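Local coordinates for protein tyrosine--tRNA ligase (PDB 2CYA) that probably activates tyrosine with ATP and transfers it to the acceptor end of its cognate tRNA, as a homodimeric class I aminoacyl-tRNA synthetase, at residues S171-Y175 with M176-I180; R195-A198 with E199-R203. All coordinates share one frame; numbering follows the deposited sequence.

Interaction 1 (S171-Y175 with M176-I180); sequences SDIFY and MDLDI
Met176 N meets the Tyr175 ring obliquely, and CD2 of the ring lies 4.4 Å from Met176 CG; the Tyr175 hydroxyl is bound to Asp123, and Leu129 packs against the side chain. The Asp172 carboxylate turns away to Tyr126, leaving its CB for the Met176 methyl. Tyr175 and Asp172 lie in the last turn of helix 161-175, which ends in a Schellman motif with Asp177 as the C-prime residue at positive phi (52°). Two backbone bonds define it. Leu178 N reaches back to Ile173 O over 3.3 Å, while Asp177 N binds Phe174 O at 2.8 Å from well above the carbonyl plane. One residue before Asp177, Met176 N closes the last regular helical bond, to Asp172 O at 3.0 Å. The Schellman turn brings Leu178 back against Ile173, where the two side chains cross at about a right angle, CG2 of Ile173 lying 4.2 Å from Leu178 CB. Both also pack on Tyr39, a predicted tyrosine-binding residue, so the helix end is fitted to the neighbouring strand 37-42. The Met176 side chain bends at its third torsion (chi3 -94°), folding CE back to 3.2 Å from Asp172 O and 3.9 Å from Asp172 CB.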
loop_
_atom_site.group_PDB
_atom_site.type_symbol
_atom_site.label_atom_id
_atom_site.label_comp_id
_atom_site.label_asym_id
_atom_site.label_seq_id
_atom_site.Cartn_x
_atom_site.Cartn_y
_atom_site.Cartn_z
ATOM N N SER A 171 -0.895 -9.082 5.617
ATOM C CA SER A 171 -1.648 -9.568 4.477
ATOM C C SER A 171 -1.087 -10.866 3.917
ATOM O O SER A 171 -1.834 -11.662 3.363
ATOM C CB SER A 171 -1.708 -8.501 3.377
ATOM O OG SER A 171 -2.379 -7.349 3.856
ATOM N N ASP A 172 0.228 -11.054 4.031
ATOM C CA ASP A 172 0.872 -12.277 3.563
ATOM C C ASP A 172 0.278 -13.452 4.344
ATOM O O ASP A 172 -0.053 -14.491 3.770
ATOM C CB ASP A 172 2.387 -12.262 3.834
ATOM C CG ASP A 172 3.141 -11.254 2.989
ATOM O OD1 ASP A 172 2.634 -10.837 1.931
ATOM O OD2 ASP A 172 4.269 -10.895 3.377
ATOM N N ILE A 173 0.181 -13.274 5.664
ATOM C CA ILE A 173 -0.363 -14.290 6.567
ATOM C C ILE A 173 -1.817 -14.591 6.216
ATOM O O ILE A 173 -2.187 -15.750 6.067
ATOM C CB ILE A 173 -0.261 -13.816 8.062
ATOM C CG1 ILE A 173 1.214 -13.787 8.486
ATOM C CG2 ILE A 173 -1.076 -14.726 8.992
ATOM C CD1 ILE A 173 1.465 -13.015 9.778
ATOM N N PHE A 174 -2.646 -13.560 6.063
ATOM C CA PHE A 174 -4.052 -13.816 5.739
ATOM C C PHE A 174 -4.209 -14.393 4.328
ATOM O O PHE A 174 -4.963 -15.351 4.116
ATOM C CB PHE A 174 -4.909 -12.541 5.858
ATOM C CG PHE A 174 -4.942 -11.926 7.250
ATOM C CD1 PHE A 174 -4.848 -12.718 8.395
ATOM C CD2 PHE A 174 -5.146 -10.548 7.403
ATOM C CE1 PHE A 174 -4.959 -12.156 9.665
ATOM C CE2 PHE A 174 -5.260 -9.966 8.673
ATOM C CZ PHE A 174 -5.167 -10.763 9.808
ATOM N N TYR A 175 -3.498 -13.817 3.363
ATOM C CA TYR A 175 -3.597 -14.292 1.987
ATOM C C TYR A 175 -3.269 -15.784 1.887
ATOM O O TYR A 175 -3.930 -16.516 1.153
ATOM C CB TYR A 175 -2.650 -13.508 1.081
ATOM C CG TYR A 175 -2.742 -13.898 -0.377
ATOM C CD1 TYR A 175 -3.712 -13.335 -1.216
ATOM C CD2 TYR A 175 -1.843 -14.816 -0.930
ATOM C CE1 TYR A 175 -3.775 -13.677 -2.581
ATOM C CE2 TYR A 175 -1.900 -15.163 -2.281
ATOM C CZ TYR A 175 -2.867 -14.590 -3.099
ATOM O OH TYR A 175 -2.924 -14.946 -4.432
ATOM N N MET A 176 -2.249 -16.236 2.616
ATOM C CA MET A 176 -1.866 -17.654 2.594
ATOM C C MET A 176 -2.731 -18.523 3.497
ATOM O O MET A 176 -2.451 -19.710 3.696
ATOM C CB MET A 176 -0.392 -17.810 2.942
ATOM C CG MET A 176 0.515 -17.230 1.863
ATOM S SD MET A 176 2.260 -17.494 2.164
ATOM C CE MET A 176 2.623 -16.035 2.948
ATOM N N ASP A 177 -3.782 -17.921 4.049
ATOM C CA ASP A 177 -4.740 -18.651 4.867
ATOM C C ASP A 177 -4.062 -19.455 5.966
ATOM O O ASP A 177 -4.324 -20.643 6.128
ATOM C CB ASP A 177 -5.533 -19.589 3.949
ATOM C CG ASP A 177 -6.802 -20.114 4.606
ATOM O OD1 ASP A 177 -7.507 -19.303 5.246
ATOM O OD2 ASP A 177 -7.090 -21.321 4.465
ATOM N N LEU A 178 -3.204 -18.795 6.726
ATOM C CA LEU A 178 -2.441 -19.462 7.768
ATOM C C LEU A 178 -3.055 -19.555 9.162
ATOM O O LEU A 178 -3.740 -18.629 9.633
ATOM C CB LEU A 178 -1.085 -18.781 7.902
ATOM C CG LEU A 178 -0.252 -18.659 6.634
ATOM C CD1 LEU A 178 1.006 -17.857 7.004
ATOM C CD2 LEU A 178 0.105 -20.059 6.052
ATOM N N ASP A 179 -2.777 -20.680 9.823
ATOM C CA ASP A 179 -3.216 -20.896 11.206
ATOM C C ASP A 179 -2.043 -20.523 12.116
ATOM O O ASP A 179 -2.235 -20.202 13.292
ATOM C CB ASP A 179 -3.561 -22.370 11.427
ATOM C CG ASP A 179 -4.678 -22.821 10.553
ATOM O OD1 ASP A 179 -5.817 -22.399 10.802
ATOM O OD2 ASP A 179 -4.415 -23.570 9.604
ATOM N N ILE A 180 -0.833 -20.572 11.555
ATOM C CA ILE A 180 0.395 -20.278 12.301
ATOM C C ILE A 180 1.424 -19.421 11.565
ATOM O O ILE A 180 1.720 -19.639 10.398
ATOM C CB ILE A 180 1.148 -21.576 12.681
ATOM C CG1 ILE A 180 0.292 -22.479 13.569
ATOM C CG2 ILE A 180 2.435 -21.218 13.403
ATOM C CD1 ILE A 180 0.905 -23.866 13.732
HETATM O O HOH W 1 -6.756 -16.307 6.760
#

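Interaction 2 (R195-A198 with E199-R203)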
loop_
_atom_site.group_PDB
_atom_site.type_symbol
_atom_site.label_atom_id
_atom_site.label_comp_id
_atom_site.label_asym_id
_atom_site.label_seq_id
_atom_site.Cartn_x
_atom_site.Cartn_y
_atom_site.Cartn_z
ATOM N N ARG A 195 -2.927 -10.540 14.644
ATOM C CA ARG A 195 -3.871 -11.134 15.595
ATOM C C ARG A 195 -4.942 -10.138 16.009
ATOM O O ARG A 195 -6.099 -10.509 16.193
ATOM C CB ARG A 195 -3.134 -11.633 16.849
ATOM C CG ARG A 195 -2.281 -12.881 16.617
ATOM C CD ARG A 195 -1.457 -13.217 17.860
ATOM N NE ARG A 195 -2.281 -13.411 19.057
ATOM C CZ ARG A 195 -3.002 -14.497 19.310
ATOM N NH1 ARG A 195 -3.023 -15.525 18.453
ATOM N NH2 ARG A 195 -3.714 -14.555 20.425
ATOM N N ASP A 196 -4.558 -8.875 16.159
ATOM C CA ASP A 196 -5.514 -7.847 16.579
ATOM C C ASP A 196 -6.502 -7.482 15.495
ATOM O O ASP A 196 -7.543 -6.909 15.774
ATOM C CB ASP A 196 -4.798 -6.558 16.978
ATOM C CG ASP A 196 -4.274 -6.597 18.387
ATOM O OD1 ASP A 196 -4.655 -7.527 19.129
ATOM O OD2 ASP A 196 -3.491 -5.695 18.748
ATOM N N VAL A 197 -6.170 -7.827 14.258
ATOM C CA VAL A 197 -6.988 -7.471 13.117
ATOM C C VAL A 197 -7.774 -8.601 12.472
ATOM O O VAL A 197 -8.812 -8.363 11.848
ATOM C CB VAL A 197 -6.061 -6.782 12.069
ATOM C CG1 VAL A 197 -6.560 -6.998 10.659
ATOM C CG2 VAL A 197 -5.959 -5.311 12.397
ATOM N N ALA A 198 -7.295 -9.825 12.637
ATOM C CA ALA A 198 -7.916 -10.998 12.023
ATOM C C ALA A 198 -9.446 -11.141 12.131
ATOM O O ALA A 198 -10.120 -11.363 11.127
ATOM C CB ALA A 198 -7.239 -12.268 12.555
ATOM N N GLU A 199 -9.990 -11.039 13.338
ATOM C CA GLU A 199 -11.440 -11.208 13.509
ATOM C C GLU A 199 -12.241 -10.083 12.835
ATOM O O GLU A 199 -13.282 -10.332 12.234
ATOM C CB GLU A 199 -11.785 -11.364 15.003
ATOM C CG GLU A 199 -11.268 -12.698 15.566
ATOM C CD GLU A 199 -11.481 -12.882 17.071
ATOM O OE1 GLU A 199 -12.135 -12.030 17.718
ATOM O OE2 GLU A 199 -10.991 -13.905 17.605
ATOM N N LYS A 200 -11.728 -8.865 12.888
ATOM C CA LYS A 200 -12.401 -7.742 12.234
ATOM C C LYS A 200 -12.565 -7.975 10.732
ATOM O O LYS A 200 -13.561 -7.561 10.149
ATOM C CB LYS A 200 -11.620 -6.450 12.462
ATOM C CG LYS A 200 -11.669 -5.992 13.892
ATOM C CD LYS A 200 -10.731 -4.824 14.126
ATOM C CE LYS A 200 -10.757 -4.434 15.583
ATOM N NZ LYS A 200 -9.771 -3.363 15.879
ATOM N N LEU A 201 -11.587 -8.629 10.109
ATOM C CA LEU A 201 -11.632 -8.912 8.676
ATOM C C LEU A 201 -12.173 -10.287 8.324
ATOM O O LEU A 201 -12.180 -10.661 7.157
ATOM C CB LEU A 201 -10.229 -8.814 8.057
ATOM C CG LEU A 201 -9.531 -7.467 7.902
ATOM C CD1 LEU A 201 -9.523 -6.712 9.211
ATOM C CD2 LEU A 201 -8.113 -7.712 7.417
ATOM N N GLY A 202 -12.599 -11.064 9.305
ATOM C CA GLY A 202 -13.091 -12.389 8.964
ATOM C C GLY A 202 -11.971 -13.317 8.527
ATOM O O GLY A 202 -12.194 -14.243 7.760
ATOM N N ARG A 203 -10.759 -13.080 9.021
ATOM C CA ARG A 203 -9.611 -13.920 8.688
ATOM C C ARG A 203 -9.163 -14.687 9.925
ATOM O O ARG A 203 -9.396 -14.242 11.038
ATOM C CB ARG A 203 -8.451 -13.050 8.187
ATOM C CG ARG A 203 -8.678 -12.486 6.803
ATOM C CD ARG A 203 -8.595 -13.621 5.807
ATOM N NE ARG A 203 -9.083 -13.218 4.503
ATOM C CZ ARG A 203 -8.803 -13.858 3.377
ATOM N NH1 ARG A 203 -8.028 -14.941 3.399
ATOM N NH2 ARG A 203 -9.298 -13.410 2.231
HETATM O O HOH W 2 -8.651 -10.608 15.940
HETATM O O HOH W 3 -9.772 -8.051 15.228
#
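Val197 CG1 and Leu201 CD1 press together at 3.3 Å, tighter than ordinary carbon contact, and Leu201 CD2 follows at 3.7 Å from the same methyl. Val197 holds CG1 anti to its backbone N (chi1 151°), which turns this branch onto the leucine. Phe174 of helix 161-175 packs against both residues, and Val133 also touches Leu201. Cutting Leu201 back to alanine would probably open a gap beside Val197 CG1 and deprive Phe174 of one of its apolar neighbours. In the backbone, Leu201 N donates to Val197 O at 3.3 Å, with a weak second bond to Ala198 O.

The other side is open to solvent, with water bridging the backbone. One water links Arg195 O to Glu199 N, and another accepts from Lys200 N while donating to Asp196 O at 2.6 Å. The extended Lys200 chain runs back alongside the helix end, its CE still 4.1 Å from Asp196 O. A type I turn from Glu199 to Gly202 then leads to Arg203 N, which binds Ala198 O at 2.8 Å. With Gly202 N on Glu199 O and Gly202 at positive phi as C-prime residue, the chain leaves the helix through a Schellman motif.

Two helix ends meet here, their contact centres about 11 Å apart, and Phe174 joins them. Its ring projects from interaction 1 onto residues 195-203, with CZ 3.5 Å from Ala198 CA and CE2 3.8 Å from both Val197 CG1 and Leu201 CD2. At the backbone of Phe174, its O comes within 3.2 Å of Arg203 NH1, a packing contact. Interaction 1 contributes Asp172 to the predicted tyrosine site, and the Leu178 side chain is about 3 Å from that of Tyr39 between nearest atoms. Interaction 2 stands farther back, with about 11 Å between the nearest side-chain atoms of Arg203 and Asp172. The two turns lead successively into the parallel strands 180-184 and 207-211 of the central sheet.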